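Local atomic coordinates of cystalysin (Treponema denticola, PDB entry 1C7N), a protein that belongs to the fold-type I family of pyridoxal-5'-phosphate enzymes related to class I and II aminotransferases, and carries pyridoxal-5'-phosphate in its pocket. Residues T89-N94 and I251-D256. Sequence-based numbering, arbitrary orientation.
Sequences TDWIIN and IIKNPD
At one margin of the seven-stranded mixed sheet of this aminotransferase-like fold, Ile-92 and Ile-251 form an antiparallel, non-hydrogen-bonded pair, their CA atoms 4.8 Å apart. This places the start of strand 92-95, an edge strand of the sheet within this chain, against the end of strand 248-251, which runs antiparallel to both its neighbours, 92-95 and 230-234. Next to the pair, Ile-252 N donates to Trp-91 O at 2.9 Å; the N-H...O angle of 174° is nearly straight, although the donor is tilted somewhat out of the carbonyl plane. The same oxygen also receives a CA-H...O contact from Ile-251, so one carbonyl engages two successive residues. On the sheet face carrying Ile-92 and Ile-251, the two side chains run side by side, CD1 of Ile-251 reaching CG1 of Ile-92 at 3.5 Å, and Val-75 of helix 69-83 touches Ile-92 as well. Beside helix 255-267, Ile-93 CG1 and Ile-252 CD1 meet more loosely at 4.5 Å, both side chains touching that helix. Trp-91 supplies the largest share of the interface, and its indole packs on Lys-253. Lys-253 CB stands over its six-membered ring, 3.6 Å from the centroid and only 3° off the normal, a CH-pi contact, while Ile-251 CG2 meets the ring edge 3.9 Å from Trp-91 CE3. Because Lys-253 CG is anti to the backbone N (chi1 174°) and the chain beyond is extended, the methylenes follow the indole, with CG 3.3 Å from Trp-91 CZ2. The ammonium group continues past the ring to salt bridges with Glu-224 and Asp-228. The lysine thus divides its roles: its aliphatic part packs on the indole, its charge is paired with two carboxylates. Between the two segments, apolar packing accompanies a single backbone bond, and strand pairing goes on through Ile-93 and Ile-250.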
loop_
_atom_site.group_PDB
_atom_site.type_symbol
_atom_site.label_atom_id
_atom_site.label_comp_id
_atom_site.label_asym_id
_atom_site.label_seq_id
_atom_site.Cartn_x
_atom_site.Cartn_y
_atom_site.Cartn_z
ATOM N N THR A 89 19.979 6.994 7.859
ATOM C CA THR A 89 18.769 6.226 8.102
ATOM C C THR A 89 17.485 7.048 8.114
ATOM O O THR A 89 16.453 6.600 7.607
ATOM C CB THR A 89 18.864 5.466 9.436
ATOM O OG1 THR A 89 19.271 6.374 10.466
ATOM C CG2 THR A 89 19.872 4.328 9.330
ATOM N N ASP A 90 17.538 8.245 8.686
ATOM C CA ASP A 90 16.346 9.073 8.757
ATOM C C ASP A 90 15.998 9.797 7.459
ATOM O O ASP A 90 15.066 10.590 7.425
ATOM C CB ASP A 90 16.453 10.070 9.923
ATOM C CG ASP A 90 17.730 10.885 9.894
ATOM O OD1 ASP A 90 17.918 11.713 10.814
ATOM O OD2 ASP A 90 18.546 10.702 8.962
ATOM N N TRP A 91 16.740 9.512 6.392
ATOM C CA TRP A 91 16.485 10.106 5.073
ATOM C C TRP A 91 15.475 9.245 4.302
ATOM O O TRP A 91 14.887 9.694 3.317
ATOM C CB TRP A 91 17.767 10.138 4.241
ATOM C CG TRP A 91 18.787 11.154 4.624
ATOM C CD1 TRP A 91 18.901 11.808 5.815
ATOM C CD2 TRP A 91 19.889 11.585 3.819
ATOM N NE1 TRP A 91 20.012 12.620 5.803
ATOM C CE2 TRP A 91 20.636 12.503 4.591
ATOM C CE3 TRP A 91 20.319 11.281 2.519
ATOM C CZ2 TRP A 91 21.792 13.123 4.106
ATOM C CZ3 TRP A 91 21.473 11.899 2.033
ATOM C CH2 TRP A 91 22.195 12.810 2.829
ATOM N N ILE A 92 15.291 8.008 4.755
ATOM C CA ILE A 92 14.402 7.050 4.097
ATOM C C ILE A 92 12.920 7.141 4.448
ATOM O O ILE A 92 12.536 6.931 5.594
ATOM C CB ILE A 92 14.846 5.600 4.400
ATOM C CG1 ILE A 92 16.319 5.413 4.034
ATOM C CG2 ILE A 92 13.994 4.605 3.605
ATOM C CD1 ILE A 92 16.891 4.101 4.528
ATOM N N ILE A 93 12.095 7.442 3.450
ATOM C CA ILE A 93 10.643 7.511 3.640
ATOM C C ILE A 93 10.033 6.414 2.761
ATOM O O ILE A 93 10.378 6.291 1.580
ATOM C CB ILE A 93 10.070 8.885 3.223
ATOM C CG1 ILE A 93 10.716 9.996 4.061
ATOM C CG2 ILE A 93 8.552 8.893 3.405
ATOM C CD1 ILE A 93 10.528 9.837 5.563
ATOM N N ASN A 94 9.125 5.628 3.331
ATOM C CA ASN A 94 8.512 4.522 2.596
ATOM C C ASN A 94 7.141 4.789 1.990
ATOM O O ASN A 94 6.307 5.487 2.572
ATOM C CB ASN A 94 8.405 3.290 3.502
ATOM C CG ASN A 94 9.753 2.840 4.042
ATOM O OD1 ASN A 94 9.947 2.746 5.253
ATOM N ND2 ASN A 94 10.688 2.556 3.143
ATOM N N ILE A 251 14.284 8.445 -0.862
ATOM C CA ILE A 251 15.332 9.123 -0.104
ATOM C C ILE A 251 15.254 10.639 -0.215
ATOM O O ILE A 251 15.324 11.202 -1.314
ATOM C CB ILE A 251 16.730 8.659 -0.571
ATOM C CG1 ILE A 251 16.774 7.131 -0.636
ATOM C CG2 ILE A 251 17.801 9.165 0.389
ATOM C CD1 ILE A 251 16.408 6.442 0.672
ATOM N N ILE A 252 15.119 11.294 0.935
ATOM C CA ILE A 252 15.017 12.752 0.998
ATOM C C ILE A 252 15.899 13.300 2.119
ATOM O O ILE A 252 15.589 13.145 3.301
ATOM C CB ILE A 252 13.563 13.188 1.257
ATOM C CG1 ILE A 252 12.628 12.480 0.271
ATOM C CG2 ILE A 252 13.431 14.696 1.100
ATOM C CD1 ILE A 252 11.163 12.737 0.538
ATOM N N LYS A 253 16.999 13.939 1.735
ATOM C CA LYS A 253 17.949 14.517 2.689
ATOM C C LYS A 253 17.416 15.706 3.490
ATOM O O LYS A 253 17.584 15.766 4.709
ATOM C CB LYS A 253 19.217 14.957 1.952
ATOM C CG LYS A 253 20.212 15.713 2.820
ATOM C CD LYS A 253 21.294 16.364 1.969
ATOM C CE LYS A 253 22.376 16.985 2.834
ATOM N NZ LYS A 253 23.324 17.828 2.048
ATOM N N ASN A 254 16.788 16.657 2.802
ATOM C CA ASN A 254 16.263 17.852 3.454
ATOM C C ASN A 254 15.087 17.577 4.386
ATOM O O ASN A 254 14.045 17.080 3.958
ATOM C CB ASN A 254 15.855 18.887 2.408
ATOM C CG ASN A 254 15.448 20.209 3.032
ATOM O OD1 ASN A 254 14.287 20.410 3.399
ATOM N ND2 ASN A 254 16.410 21.113 3.175
ATOM N N PRO A 255 15.239 17.911 5.679
ATOM C CA PRO A 255 14.196 17.701 6.686
ATOM C C PRO A 255 12.874 18.379 6.339
ATOM O O PRO A 255 11.804 17.824 6.588
ATOM C CB PRO A 255 14.827 18.266 7.954
ATOM C CG PRO A 255 16.277 18.003 7.746
ATOM C CD PRO A 255 16.465 18.430 6.311
ATOM N N ASP A 256 12.949 19.580 5.776
ATOM C CA ASP A 256 11.749 20.317 5.398
ATOM C C ASP A 256 11.012 19.617 4.266
ATOM O O ASP A 256 9.798 19.426 4.332
ATOM C CB ASP A 256 12.114 21.742 4.976
ATOM C CG ASP A 256 12.361 22.652 6.161
ATOM O OD1 ASP A 256 13.141 22.268 7.059
ATOM O OD2 ASP A 256 11.774 23.753 6.192
#